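Alternansucrase (Leuconostoc mesenteroides, PDB 6HVG) belongs to glycosyl hydrolase family 70, of the TIM-barrel clan, and combines a calcium-binding enzyme core with repeats of the choline-binding type. Local coordinates at residues N189-Y194 against Q219-K224; G876-L881 against L920-D925; V1333-G1338 against F1358-V1363. One frame throughout, in Å; residues are numbered along the deposited sequence.

Contact 1: residues N189-Y194 against Q219-K224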
loop_
_atom_site.group_PDB
_atom_site.type_symbol
_atom_site.label_atom_id
_atom_site.label_comp_id
_atom_site.label_asym_id
_atom_site.label_seq_id
_atom_site.Cartn_x
_atom_site.Cartn_y
_atom_site.Cartn_z
ATOM N N ASN A 189 -1.578 -24.304 42.291
ATOM C CA ASN A 189 -1.764 -25.749 42.085
ATOM C C ASN A 189 -0.413 -26.453 42.182
ATOM O O ASN A 189 0.304 -26.235 43.162
ATOM C CB ASN A 189 -2.509 -26.045 40.772
ATOM C CG ASN A 189 -3.909 -25.444 40.749
ATOM O OD1 ASN A 189 -4.629 -25.502 41.743
ATOM N ND2 ASN A 189 -4.298 -24.856 39.614
ATOM N N GLY A 190 -0.047 -27.269 41.194
ATOM C CA GLY A 190 1.242 -27.952 41.225
ATOM C C GLY A 190 2.314 -27.204 40.455
ATOM O O GLY A 190 3.405 -27.722 40.239
ATOM N N LYS A 191 2.015 -25.978 40.038
ATOM C CA LYS A 191 2.868 -25.253 39.109
ATOM C C LYS A 191 3.687 -24.143 39.776
ATOM O O LYS A 191 3.203 -23.417 40.621
ATOM C CB LYS A 191 2.013 -24.674 37.973
ATOM C CG LYS A 191 1.154 -25.709 37.240
ATOM C CD LYS A 191 1.969 -26.924 36.796
ATOM C CE LYS A 191 1.357 -27.636 35.593
ATOM N NZ LYS A 191 -0.113 -27.823 35.667
ATOM N N HIS A 192 4.946 -24.046 39.368
ATOM C CA HIS A 192 5.865 -23.004 39.791
ATOM C C HIS A 192 6.014 -22.062 38.601
ATOM O O HIS A 192 6.791 -22.318 37.694
ATOM C CB HIS A 192 7.207 -23.649 40.163
ATOM C CG HIS A 192 8.054 -22.827 41.078
ATOM N ND1 HIS A 192 7.636 -22.446 42.338
ATOM C CD2 HIS A 192 9.322 -22.367 40.945
ATOM C CE1 HIS A 192 8.595 -21.756 42.927
ATOM N NE2 HIS A 192 9.628 -21.692 42.104
ATOM N N ILE A 193 5.248 -20.980 38.598
ATOM C CA ILE A 193 5.188 -20.100 37.422
ATOM C C ILE A 193 5.866 -18.754 37.672
ATOM O O ILE A 193 5.505 -18.037 38.600
ATOM C CB ILE A 193 3.732 -19.843 36.983
ATOM C CG1 ILE A 193 2.865 -21.100 37.202
ATOM C CG2 ILE A 193 3.706 -19.383 35.534
ATOM C CD1 ILE A 193 1.394 -20.877 36.949
ATOM N N TYR A 194 6.853 -18.432 36.840
ATOM C CA TYR A 194 7.479 -17.105 36.836
ATOM C C TYR A 194 6.649 -16.178 35.994
ATOM O O TYR A 194 6.058 -16.598 34.999
ATOM C CB TYR A 194 8.906 -17.151 36.255
ATOM C CG TYR A 194 9.634 -15.814 36.203
ATOM C CD1 TYR A 194 9.919 -15.205 34.980
ATOM C CD2 TYR A 194 10.035 -15.156 37.383
ATOM C CE1 TYR A 194 10.591 -13.987 34.921
ATOM C CE2 TYR A 194 10.702 -13.935 37.332
ATOM C CZ TYR A 194 10.976 -13.350 36.097
ATOM O OH TYR A 194 11.640 -12.143 36.025
ATOM N N GLN A 219 3.952 -22.571 31.622
ATOM C CA GLN A 219 2.851 -23.138 32.425
ATOM C C GLN A 219 3.253 -23.575 33.836
ATOM O O GLN A 219 2.401 -24.014 34.619
ATOM C CB GLN A 219 2.164 -24.278 31.668
ATOM C CG GLN A 219 1.337 -23.745 30.506
ATOM C CD GLN A 219 0.552 -24.820 29.780
ATOM O OE1 GLN A 219 1.104 -25.866 29.400
ATOM N NE2 GLN A 219 -0.748 -24.558 29.550
ATOM N N GLY A 220 4.540 -23.452 34.157
ATOM C CA GLY A 220 5.025 -23.737 35.510
ATOM C C GLY A 220 5.472 -25.164 35.783
ATOM O O GLY A 220 5.563 -25.575 36.936
ATOM N N ASN A 221 5.793 -25.899 34.723
ATOM C CA ASN A 221 6.253 -27.273 34.848
ATOM C C ASN A 221 7.769 -27.341 34.909
ATOM O O ASN A 221 8.451 -26.680 34.116
ATOM C CB ASN A 221 5.777 -28.114 33.660
ATOM C CG ASN A 221 4.291 -28.002 33.432
ATOM O OD1 ASN A 221 3.490 -28.520 34.224
ATOM N ND2 ASN A 221 3.903 -27.318 32.359
ATOM N N GLN A 222 8.301 -28.153 35.829
ATOM C CA GLN A 222 9.728 -28.396 35.837
ATOM C C GLN A 222 10.124 -29.015 34.490
ATOM O O GLN A 222 9.540 -30.000 34.054
ATOM C CB GLN A 222 10.161 -29.289 37.007
ATOM C CG GLN A 222 11.684 -29.339 37.175
ATOM C CD GLN A 222 12.153 -30.046 38.422
ATOM O OE1 GLN A 222 11.358 -30.424 39.280
ATOM N NE2 GLN A 222 13.464 -30.237 38.524
ATOM N N LEU A 223 11.108 -28.414 33.834
ATOM C CA LEU A 223 11.542 -28.856 32.530
ATOM C C LEU A 223 12.583 -29.970 32.652
ATOM O O LEU A 223 13.447 -29.944 33.524
ATOM C CB LEU A 223 12.093 -27.672 31.729
ATOM C CG LEU A 223 11.013 -26.673 31.290
ATOM C CD1 LEU A 223 11.599 -25.385 30.745
ATOM C CD2 LEU A 223 10.084 -27.284 30.256
ATOM N N LYS A 224 12.476 -30.944 31.748
ATOM C CA LYS A 224 13.398 -32.073 31.646
ATOM C C LYS A 224 13.934 -32.143 30.230
ATOM O O LYS A 224 13.177 -31.989 29.275
ATOM C CB LYS A 224 12.674 -33.379 31.963
ATOM C CG LYS A 224 12.931 -33.963 33.344
ATOM C CD LYS A 224 11.938 -33.477 34.367
ATOM C CE LYS A 224 12.042 -34.249 35.675
ATOM N NZ LYS A 224 11.558 -35.652 35.595
#
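In the hairpin 185-188/191-194 of a choline-binding-type repeat, H192 and K191 of the second strand meet G220 and Q219 in the loop that follows strand 212-216. One backbone bond defines the junction: H192 N gives its hydrogen to G220 O at 2.9 Å, with an N-H...O angle of 156°. The same carbonyl oxygen also faces the CA of K191, while the CA of G220 is turned to the carbonyl oxygen of H192, so that glycine and strand exchange weak CA-H...O contacts in both directions. G220 has a positive phi of 91°, a conformation that suits glycine, and it presents bare backbone to the strand at the point where I193 packs. The imidazole of H192 leads off from the contact: CG is anti to the backbone N (chi1 -158°), ND1 bonds to D187, NE2 to D207, and the ring stacks on F185. K191 instead runs its aliphatic chain along the loop, bent at chi2 and chi4; the placing of the lysine end beside N221 is doubtful. Its CG lies 3.4 Å from the carbonyl O of Q219. Beyond it along the strand, I193 supplies the apolar part, with CG1 3.8 Å from the CA of G220.

Contact 2: residues G876-L881 against L920-D925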
loop_
_atom_site.group_PDB
_atom_site.type_symbol
_atom_site.label_atom_id
_atom_site.label_comp_id
_atom_site.label_asym_id
_atom_site.label_seq_id
_atom_site.Cartn_x
_atom_site.Cartn_y
_atom_site.Cartn_z
ATOM N N GLY A 876 -5.268 23.979 38.112
ATOM C CA GLY A 876 -6.725 24.018 37.907
ATOM C C GLY A 876 -7.212 23.575 36.529
ATOM O O GLY A 876 -8.383 23.209 36.360
ATOM N N GLU A 877 -6.295 23.574 35.558
ATOM C CA GLU A 877 -6.647 23.445 34.154
ATOM C C GLU A 877 -7.135 22.052 33.755
ATOM O O GLU A 877 -6.534 21.034 34.067
ATOM C CB GLU A 877 -5.499 23.899 33.225
ATOM C CG GLU A 877 -5.166 25.393 33.310
ATOM C CD GLU A 877 -4.029 25.817 32.384
ATOM O OE1 GLU A 877 -3.101 25.012 32.162
ATOM O OE2 GLU A 877 -4.022 26.969 31.910
ATOM N N THR A 878 -8.236 22.045 33.013
ATOM C CA THR A 878 -8.960 20.837 32.638
ATOM C C THR A 878 -8.745 20.417 31.183
ATOM O O THR A 878 -8.948 19.254 30.837
ATOM C CB THR A 878 -10.450 21.110 32.851
ATOM O OG1 THR A 878 -10.682 21.425 34.225
ATOM C CG2 THR A 878 -11.263 19.930 32.504
ATOM N N ASP A 879 -8.325 21.372 30.353
ATOM C CA ASP A 879 -8.229 21.196 28.896
ATOM C C ASP A 879 -9.572 20.831 28.241
ATOM O O ASP A 879 -9.644 19.960 27.370
ATOM C CB ASP A 879 -7.137 20.179 28.555
ATOM C CG ASP A 879 -6.804 20.140 27.072
ATOM O OD1 ASP A 879 -6.525 21.215 26.522
ATOM O OD2 ASP A 879 -6.792 19.044 26.487
ATOM N N LEU A 880 -10.632 21.505 28.691
ATOM C CA LEU A 880 -11.971 21.317 28.172
ATOM C C LEU A 880 -12.214 22.400 27.114
ATOM O O LEU A 880 -11.975 23.579 27.362
ATOM C CB LEU A 880 -13.014 21.390 29.314
ATOM C CG LEU A 880 -14.018 20.221 29.473
ATOM C CD1 LEU A 880 -13.449 18.846 29.231
ATOM C CD2 LEU A 880 -14.656 20.227 30.854
ATOM N N LEU A 881 -12.656 21.996 25.921
ATOM C CA LEU A 881 -12.861 22.937 24.811
ATOM C C LEU A 881 -14.283 23.493 24.818
ATOM O O LEU A 881 -15.233 22.747 24.976
ATOM C CB LEU A 881 -12.565 22.259 23.468
ATOM C CG LEU A 881 -12.805 23.070 22.183
ATOM C CD1 LEU A 881 -11.668 22.891 21.191
ATOM C CD2 LEU A 881 -14.104 22.670 21.521
ATOM N N LEU A 920 -11.103 12.477 33.880
ATOM C CA LEU A 920 -11.106 13.876 34.287
ATOM C C LEU A 920 -11.973 14.062 35.527
ATOM O O LEU A 920 -13.145 13.677 35.541
ATOM C CB LEU A 920 -11.624 14.750 33.139
ATOM C CG LEU A 920 -11.497 16.277 33.118
ATOM C CD1 LEU A 920 -12.852 16.915 32.864
ATOM C CD2 LEU A 920 -10.804 16.876 34.324
ATOM N N LYS A 921 -11.385 14.654 36.563
ATOM C CA LYS A 921 -12.130 15.077 37.753
ATOM C C LYS A 921 -11.830 16.549 38.014
ATOM O O LYS A 921 -10.674 16.929 38.091
ATOM C CB LYS A 921 -11.715 14.247 38.976
ATOM C CG LYS A 921 -11.907 12.736 38.840
ATOM C CD LYS A 921 -13.372 12.313 38.873
ATOM C CE LYS A 921 -14.014 12.590 40.224
ATOM N NZ LYS A 921 -15.361 11.965 40.332
ATOM N N LEU A 922 -12.853 17.380 38.167
ATOM C CA LEU A 922 -12.615 18.798 38.473
ATOM C C LEU A 922 -12.233 19.020 39.927
ATOM O O LEU A 922 -12.673 18.285 40.811
ATOM C CB LEU A 922 -13.853 19.660 38.194
ATOM C CG LEU A 922 -13.926 20.277 36.797
ATOM C CD1 LEU A 922 -14.257 19.245 35.729
ATOM C CD2 LEU A 922 -14.962 21.376 36.815
ATOM N N ASN A 923 -11.447 20.071 40.165
ATOM C CA ASN A 923 -11.211 20.569 41.522
ATOM C C ASN A 923 -12.500 21.174 42.068
ATOM O O ASN A 923 -13.353 21.619 41.313
ATOM C CB ASN A 923 -10.077 21.611 41.553
ATOM C CG ASN A 923 -8.725 21.028 41.149
ATOM O OD1 ASN A 923 -8.597 19.832 40.867
ATOM N ND2 ASN A 923 -7.707 21.879 41.108
ATOM N N ASN A 924 -12.647 21.180 43.384
ATOM C CA ASN A 924 -13.870 21.686 44.001
ATOM C C ASN A 924 -14.115 23.172 43.695
ATOM O O ASN A 924 -15.255 23.591 43.482
ATOM C CB ASN A 924 -13.820 21.444 45.511
ATOM C CG ASN A 924 -13.807 19.969 45.856
ATOM O OD1 ASN A 924 -14.733 19.238 45.516
ATOM N ND2 ASN A 924 -12.751 19.519 46.519
ATOM N N ASP A 925 -13.039 23.954 43.657
ATOM C CA ASP A 925 -13.118 25.396 43.344
ATOM C C ASP A 925 -13.517 25.718 41.880
ATOM O O ASP A 925 -14.212 26.712 41.615
ATOM C CB ASP A 925 -11.774 26.071 43.661
#
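T878 and L920 cross at about a right angle, and their meeting illustrates how a single threonine methyl can fill the fork of a leucine. The CG2 of T878 is 3.4 Å from CD1 of L920, and 3.6 Å separates the same CG2 from the other branch, CD2 of L920. The CG of L920 is hardly farther off, so the methyl addresses the whole branched end and not one arm of it. Both residues start out facing the opposite segment; CG2 of T878 is anti to the backbone N, and so is CG of L920 (chi1 -167°), which carries the two methyls to the threonine. L880 enters at a slant on the same leucine, its CD1 standing 4.2 Å from CD1 of L920. One arm of L920 thus has two apolar neighbours from 876-881, a methyl of T878 and a methyl of L880, while CD2 meets T878 alone of the two. The other branch of T878 faces a different leucine, with OG1 4.3 Å from CG of L922. At the other end a polar side chain meets backbone, ND2 of N923 lying 4.0 Å from CA of G876. No hydrogen bond spans the two segments; the contact is made by van der Waals packing, and its leucines and threonine are buried. Segment 876-881 leads into strand 881-885 of an extensive antiparallel sheet, consistent with the C domain of family 70 enzymes, and 920-925 follows its strand 910-915, the partner of 881-885, and leads to strand 927-931. D867 binds the backbone of T878, D879 and L880, and I928 of strand 927-931 touches T878, L880 and L922 alike.

Contact 3: residues V1333-G1338 against F1358-V1363; sequences VRSQQG and FMPNGV
R1334 runs past P1360 and G1362, and its successive carbons trace the outline of the opposing loop. The first, CB, lies 3.4 Å from the carbonyl O of P1360. Next, CG comes 3.8 Å from CA of G1362, having been set anti to its own carbonyl carbon by a chi1 of -55°. CD stays by P1360 O, at 3.5 Å, and beyond the bend at chi3 the tip atom NH1 remains within 3.8 Å of that same P1360 O. The loop it follows is a type I beta turn, M1359 to G1362, leading out of strand 1354-1357 in a region of cell-wall-binding-type repeats. M1359 O is gripped twice: G1362 N closes the turn, while S1335 N, 3.1 Å from M1359 O and 166° at the hydrogen, comes from the face of the carbonyl plane opposite to G1362 N. S1335 lays its side chain beside the proline ring, OG being 3.5 Å from CD of P1360. A water donates to V1333 O and G1362 O, bridging the segments. CG1 of V1333 approaches the phenyl of F1358 obliquely, 3.4 Å from CD2, and Y1325 touches both side chains.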
loop_
_atom_site.group_PDB
_atom_site.type_symbol
_atom_site.label_atom_id
_atom_site.label_comp_id
_atom_site.label_asym_id
_atom_site.label_seq_id
_atom_site.Cartn_x
_atom_site.Cartn_y
_atom_site.Cartn_z
ATOM N N VAL A 1333 35.076 -10.278 -25.514
ATOM C CA VAL A 1333 36.103 -9.390 -24.966
ATOM C C VAL A 1333 36.904 -10.173 -23.952
ATOM O O VAL A 1333 36.325 -10.854 -23.097
ATOM C CB VAL A 1333 35.468 -8.150 -24.282
ATOM C CG1 VAL A 1333 36.470 -7.398 -23.419
ATOM C CG2 VAL A 1333 34.843 -7.231 -25.339
ATOM N N ARG A 1334 38.227 -10.066 -24.039
ATOM C CA ARG A 1334 39.135 -10.829 -23.189
ATOM C C ARG A 1334 40.357 -9.994 -22.865
ATOM O O ARG A 1334 40.831 -9.261 -23.708
ATOM C CB ARG A 1334 39.593 -12.095 -23.936
ATOM C CG ARG A 1334 38.468 -12.995 -24.457
ATOM C CD ARG A 1334 38.992 -14.245 -25.151
ATOM N NE ARG A 1334 39.612 -13.896 -26.421
ATOM C CZ ARG A 1334 40.809 -14.290 -26.829
ATOM N NH1 ARG A 1334 41.558 -15.108 -26.096
ATOM N NH2 ARG A 1334 41.247 -13.857 -27.998
ATOM N N SER A 1335 40.906 -10.140 -21.673
ATOM C CA SER A 1335 42.082 -9.361 -21.299
ATOM C C SER A 1335 43.334 -9.941 -21.924
ATOM O O SER A 1335 43.517 -11.161 -21.996
ATOM C CB SER A 1335 42.224 -9.264 -19.774
ATOM O OG SER A 1335 42.520 -10.521 -19.179
ATOM N N GLN A 1336 44.205 -9.047 -22.369
ATOM C CA GLN A 1336 45.465 -9.412 -23.005
ATOM C C GLN A 1336 46.545 -9.285 -21.946
ATOM O O GLN A 1336 46.324 -8.636 -20.937
ATOM C CB GLN A 1336 45.738 -8.477 -24.176
ATOM C CG GLN A 1336 44.577 -8.383 -25.168
ATOM C CD GLN A 1336 44.268 -9.718 -25.853
ATOM O OE1 GLN A 1336 45.175 -10.494 -26.179
ATOM N NE2 GLN A 1336 42.979 -9.994 -26.063
ATOM N N GLN A 1337 47.705 -9.911 -22.154
ATOM C CA GLN A 1337 48.816 -9.819 -21.183
ATOM C C GLN A 1337 49.369 -8.380 -21.110
ATOM O O GLN A 1337 49.505 -7.709 -22.136
ATOM C CB GLN A 1337 49.938 -10.807 -21.528
ATOM N N GLY A 1338 49.642 -7.915 -19.889
ATOM C CA GLY A 1338 50.188 -6.568 -19.623
ATOM C C GLY A 1338 49.289 -5.384 -19.923
ATOM O O GLY A 1338 49.747 -4.241 -19.902
ATOM N N PHE A 1358 36.945 -8.338 -17.525
ATOM C CA PHE A 1358 36.965 -9.635 -18.228
ATOM C C PHE A 1358 38.323 -10.311 -18.145
ATOM O O PHE A 1358 39.345 -9.667 -18.326
ATOM C CB PHE A 1358 36.563 -9.479 -19.688
ATOM C CG PHE A 1358 35.215 -8.891 -19.862
ATOM C CD1 PHE A 1358 34.107 -9.653 -19.554
ATOM C CD2 PHE A 1358 35.040 -7.600 -20.289
ATOM C CE1 PHE A 1358 32.818 -9.154 -19.695
ATOM C CE2 PHE A 1358 33.759 -7.074 -20.426
ATOM C CZ PHE A 1358 32.639 -7.849 -20.116
ATOM N N MET A 1359 38.321 -11.621 -17.897
ATOM C CA MET A 1359 39.559 -12.352 -17.688
ATOM C C MET A 1359 40.161 -12.768 -19.029
ATOM O O MET A 1359 39.609 -12.461 -20.077
ATOM C CB MET A 1359 39.296 -13.530 -16.759
ATOM C CG MET A 1359 38.676 -13.093 -15.428
ATOM S SD MET A 1359 38.883 -14.355 -14.165
ATOM C CE MET A 1359 37.267 -14.579 -13.465
ATOM N N PRO A 1360 41.327 -13.408 -19.033
ATOM C CA PRO A 1360 41.909 -13.747 -20.336
ATOM C C PRO A 1360 41.037 -14.737 -21.127
ATOM O O PRO A 1360 41.101 -14.748 -22.348
ATOM C CB PRO A 1360 43.242 -14.386 -19.974
ATOM C CG PRO A 1360 43.547 -13.947 -18.589
ATOM C CD PRO A 1360 42.228 -13.727 -17.917
ATOM N N ASN A 1361 40.240 -15.545 -20.421
ATOM C CA ASN A 1361 39.286 -16.437 -21.052
ATOM C C ASN A 1361 37.907 -15.811 -21.205
ATOM O O ASN A 1361 36.941 -16.491 -21.556
ATOM C CB ASN A 1361 39.174 -17.759 -20.284
ATOM C CG ASN A 1361 38.723 -17.560 -18.867
ATOM O OD1 ASN A 1361 38.391 -16.451 -18.461
ATOM N ND2 ASN A 1361 38.737 -18.621 -18.097
ATOM N N GLY A 1362 37.797 -14.506 -20.924
ATOM C CA GLY A 1362 36.577 -13.720 -21.231
ATOM C C GLY A 1362 35.496 -13.766 -20.181
ATOM O O GLY A 1362 34.461 -13.125 -20.345
ATOM N N VAL A 1363 35.751 -14.492 -19.096
ATOM C CA VAL A 1363 34.821 -14.600 -17.988
ATOM C C VAL A 1363 34.746 -13.244 -17.287
ATOM O O VAL A 1363 35.764 -12.600 -16.999
ATOM C CB VAL A 1363 35.300 -15.648 -16.959
ATOM C CG1 VAL A 1363 34.391 -15.671 -15.743
ATOM C CG2 VAL A 1363 35.346 -17.036 -17.574
HETATM O O HOH W 1 33.739 -11.708 -22.316
#

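Overall arrangement
The three contacts lie far apart, in series along the chain and none touching another. The centres of contacts 1 and 2 are about 49 Å apart. The centres of contacts 1 and 3 are about 69 Å apart. Those of contacts 2 and 3, on opposite sides of the chain's centre, are about 83 Å apart. Contacts 1 and 3, both partly buried, belong to repeat regions and share a chemistry: a single backbone hydrogen bond supported by CA-H...O contacts, a positive-phi glycine and aliphatic side-chain carbons set against carbonyl oxygens. Contact 3 adds a bridging water. Contact 2, in the family 70 part, is the buried one and relies on apolar side chains, with polar backbone atoms bonded to neighbouring parts of the fold.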